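Long-range contact in ethylbenzene dehydrogenase beta-subunit (Aromatoleum aromaticum, PDB 2IVF), which is the iron-sulfur beta subunit of a multi-subunit enzyme, with a 4Fe-4S dicluster domain and several clusters that probably relay electrons: residues P82-P86 against V191-K197. Residues are numbered along the deposited sequence; the frame is centred on the assembly and turned at random.
With SF4 (iron/sulfur cluster), chain S.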
ATOM      1  N   PRO B  82      33.400 -20.633  -0.527  1.00 25.95           N
ATOM      2  CA  PRO B  82      33.743 -19.221  -0.554  1.00 25.41           C
ATOM      3  C   PRO B  82      32.545 -18.428  -0.998  1.00 24.45           C
ATOM      4  O   PRO B  82      31.623 -18.966  -1.630  1.00 23.71           O
ATOM      5  CB  PRO B  82      34.882 -19.145  -1.566  1.00 25.17           C
ATOM      6  CG  PRO B  82      34.660 -20.321  -2.462  1.00 27.10           C
ATOM      7  CD  PRO B  82      34.080 -21.389  -1.593  1.00 26.24           C
ATOM      8  N   GLY B  83      32.506 -17.164  -0.606  1.00 24.23           N
ATOM      9  CA  GLY B  83      31.396 -16.314  -0.956  1.00 24.24           C
ATOM     10  C   GLY B  83      31.860 -14.935  -1.359  1.00 24.79           C
ATOM     11  O   GLY B  83      33.042 -14.648  -1.318  1.00 24.54           O
ATOM     12  N   VAL B  84      30.925 -14.090  -1.780  1.00 24.66           N
ATOM     13  CA  VAL B  84      31.284 -12.742  -2.218  1.00 24.89           C
ATOM     14  C   VAL B  84      30.416 -11.718  -1.525  1.00 23.87           C
ATOM     15  O   VAL B  84      29.299 -12.011  -1.127  1.00 24.28           O
ATOM     16  CB  VAL B  84      31.188 -12.562  -3.753  1.00 26.06           C
ATOM     17  CG1 VAL B  84      32.085 -13.559  -4.475  1.00 28.74           C
ATOM     18  CG2 VAL B  84      29.823 -12.710  -4.230  1.00 26.04           C
ATOM     19  N   LEU B  85      30.932 -10.504  -1.403  1.00 23.13           N
ATOM     20  CA  LEU B  85      30.284  -9.478  -0.639  1.00 23.97           C
ATOM     21  C   LEU B  85      29.275  -8.764  -1.500  1.00 24.24           C
ATOM     22  O   LEU B  85      29.581  -8.379  -2.637  1.00 25.20           O
ATOM     23  CB  LEU B  85      31.298  -8.471  -0.115  1.00 23.73           C
ATOM     24  CG  LEU B  85      32.225  -9.048   0.943  1.00 24.10           C
ATOM     25  CD1 LEU B  85      33.376  -8.114   1.184  1.00 23.16           C
ATOM     26  CD2 LEU B  85      31.461  -9.334   2.213  1.00 22.79           C
ATOM     27  N   PRO B  86      28.070  -8.575  -0.970  1.00 25.00           N
ATOM     28  CA  PRO B  86      27.150  -7.684  -1.635  1.00 25.34           C
ATOM     29  C   PRO B  86      27.555  -6.229  -1.557  1.00 25.76           C
ATOM     30  O   PRO B  86      28.206  -5.780  -0.593  1.00 26.51           O
ATOM     31  CB  PRO B  86      25.847  -7.861  -0.863  1.00 24.96           C
ATOM     32  CG  PRO B  86      26.052  -8.969   0.031  1.00 26.61           C
ATOM     33  CD  PRO B  86      27.482  -9.169   0.231  1.00 24.67           C
ATOM     34  N   VAL B 191      29.765 -12.228   6.333  1.00 22.15           N
ATOM     35  CA  VAL B 191      28.859 -11.847   5.256  1.00 22.31           C
ATOM     36  C   VAL B 191      29.013 -12.745   4.017  1.00 23.26           C
ATOM     37  O   VAL B 191      28.009 -13.200   3.424  1.00 23.83           O
ATOM     38  CB  VAL B 191      29.062 -10.372   4.851  1.00 22.60           C
ATOM     39  CG1 VAL B 191      28.071  -9.985   3.769  1.00 22.87           C
ATOM     40  CG2 VAL B 191      28.903  -9.451   6.072  1.00 22.02           C
ATOM     41  N   GLU B 192      30.251 -13.000   3.626  1.00 22.87           N
ATOM     42  CA  GLU B 192      30.535 -13.882   2.508  1.00 22.83           C
ATOM     43  C   GLU B 192      30.098 -15.339   2.800  1.00 22.90           C
ATOM     44  O   GLU B 192      29.631 -16.062   1.923  1.00 23.06           O
ATOM     45  CB  GLU B 192      32.052 -13.862   2.206  1.00 22.08           C
ATOM     46  CG  GLU B 192      32.633 -12.496   1.812  1.00 22.25           C
ATOM     47  CD  GLU B 192      34.159 -12.451   1.873  1.00 24.17           C
ATOM     48  OE1 GLU B 192      34.785 -13.414   2.335  1.00 28.80           O
ATOM     49  OE2 GLU B 192      34.720 -11.437   1.472  1.00 26.64           O
ATOM     50  N   ALA B 193      30.287 -15.756   4.050  1.00 21.83           N
ATOM     51  CA  ALA B 193      29.963 -17.097   4.495  1.00 21.96           C
ATOM     52  C   ALA B 193      28.470 -17.399   4.625  1.00 21.14           C
ATOM     53  O   ALA B 193      28.077 -18.535   4.467  1.00 21.45           O
ATOM     54  CB  ALA B 193      30.659 -17.371   5.831  1.00 21.45           C
ATOM     55  N   CYS B 194      27.670 -16.420   4.985  1.00 21.37           N
ATOM     56  CA  CYS B 194      26.254 -16.644   5.153  1.00 22.07           C
ATOM     57  C   CYS B 194      25.644 -16.797   3.765  1.00 23.04           C
ATOM     58  O   CYS B 194      25.617 -15.841   3.014  1.00 22.12           O
ATOM     59  CB  CYS B 194      25.562 -15.502   5.884  1.00 21.11           C
ATOM     60  SG  CYS B 194      23.754 -15.597   5.677  1.00 23.53           S
ATOM     61  N   PRO B 195      25.133 -17.998   3.437  1.00 22.03           N
ATOM     62  CA  PRO B 195      24.651 -18.229   2.090  1.00 21.78           C
ATOM     63  C   PRO B 195      23.326 -17.567   1.855  1.00 22.32           C
ATOM     64  O   PRO B 195      22.837 -17.582   0.733  1.00 23.15           O
ATOM     65  CB  PRO B 195      24.485 -19.731   2.058  1.00 21.33           C
ATOM     66  CG  PRO B 195      24.121 -20.067   3.423  1.00 23.40           C
ATOM     67  CD  PRO B 195      24.935 -19.172   4.290  1.00 23.20           C
ATOM     68  N   TYR B 196      22.730 -17.027   2.915  1.00 22.55           N
ATOM     69  CA  TYR B 196      21.494 -16.225   2.784  1.00 22.20           C
ATOM     70  C   TYR B 196      21.722 -14.718   2.653  1.00 23.27           C
ATOM     71  O   TYR B 196      20.757 -13.912   2.479  1.00 21.91           O
ATOM     72  CB  TYR B 196      20.628 -16.499   3.997  1.00 22.26           C
ATOM     73  CG  TYR B 196      20.229 -17.928   4.100  1.00 21.50           C
ATOM     74  CD1 TYR B 196      19.105 -18.418   3.428  1.00 20.45           C
ATOM     75  CD2 TYR B 196      20.950 -18.789   4.882  1.00 23.14           C
ATOM     76  CE1 TYR B 196      18.764 -19.792   3.487  1.00 22.63           C
ATOM     77  CE2 TYR B 196      20.609 -20.154   4.985  1.00 23.77           C
ATOM     78  CZ  TYR B 196      19.503 -20.649   4.294  1.00 22.07           C
ATOM     79  OH  TYR B 196      19.232 -22.003   4.438  1.00 22.96           O
ATOM     80  N   LYS B 197      22.977 -14.320   2.825  1.00 22.16           N
ATOM     81  CA  LYS B 197      23.382 -12.911   2.918  1.00 23.36           C
ATOM     82  C   LYS B 197      22.517 -12.135   3.888  1.00 24.01           C
ATOM     83  O   LYS B 197      21.999 -11.060   3.561  1.00 24.89           O
ATOM     84  CB  LYS B 197      23.448 -12.272   1.524  1.00 23.30           C
ATOM     85  CG  LYS B 197      24.510 -12.937   0.629  1.00 21.63           C
ATOM     86  CD  LYS B 197      25.922 -12.662   1.174  1.00 23.71           C
ATOM     87  CE  LYS B 197      27.045 -13.445   0.518  1.00 23.65           C
ATOM     88  NZ  LYS B 197      27.074 -14.911   0.787  1.00 24.47           N
TER
HETATM   89 FE1  SF4 S1357      23.199 -16.451   7.798  1.00 22.83          FE
HETATM   90 FE2  SF4 S1357      24.292 -16.839  10.159  1.00 23.91          FE
HETATM   91 FE3  SF4 S1357      22.309 -18.517   9.274  1.00 22.80          FE
HETATM   92 FE4  SF4 S1357      21.676 -15.940   9.969  1.00 24.21          FE
HETATM   93  S1  SF4 S1357      22.478 -17.603  11.362  1.00 23.95           S
HETATM   94  S2  SF4 S1357      21.034 -17.072   8.062  1.00 23.92           S
HETATM   95  S3  SF4 S1357      23.568 -14.849   9.368  1.00 21.53           S
HETATM   96  S4  SF4 S1357      24.427 -18.307   8.389  1.00 22.74           S
HETATM   97  O   HOH W   1      34.301 -16.352   1.563  1.00 33.79           O
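Gly83 passes so close over the last turn of helix 189-193 that its CA lies 3.4 Å from Glu192 O, with an angle of 167° at the hydrogen, a nearly straight CA-H...O contact. Packing is also close at Leu85 and Pro86. Leu85 CD2 sits 3.4 Å from Glu192 CG. The same methyl is 3.7 Å from Val191 CB, the Leu85 and Val191 side chains crossing at roughly a right angle. Val191 CG1 meets Pro86 CD, while Pro86 CG rests on Lys197 CD.

Where the helix ends, a type I beta turn runs from Cys194 to Lys197. Cys194-Pro195 is the Cys-Pro closing a ferredoxin-type cysteine motif: as in bacterial ferredoxins, its last cysteine serves a different cluster. Cys184 and Cys190 line the Fe3-S4 site, whereas Cys194 joins Cys151, Cys154 and Cys159 at this SF4, its SG 2.4 Å from iron FE1. Lys197 turns at CB-CG (chi2 -67°) and again at CD-CE (chi4 -69°), bringing NZ back to hydrogen-bond Glu192 O (3.0 Å) and Cys194 O (2.8 Å). The latter oxygen also accepts from Lys197 N, and the two donors approach opposite faces of its plane. Val84 O, 3.1 Å from Lys197 CE, is buried without a hydrogen-bonding partner.

The solvent side is looser: exposed Val84 directs its CB away, and a water links Gly83 N to Glu192 OE1. A neighbouring subunit packs an aromatic side chain on Leu85 and pairs a basic one with Glu192 OE2 in a salt bridge.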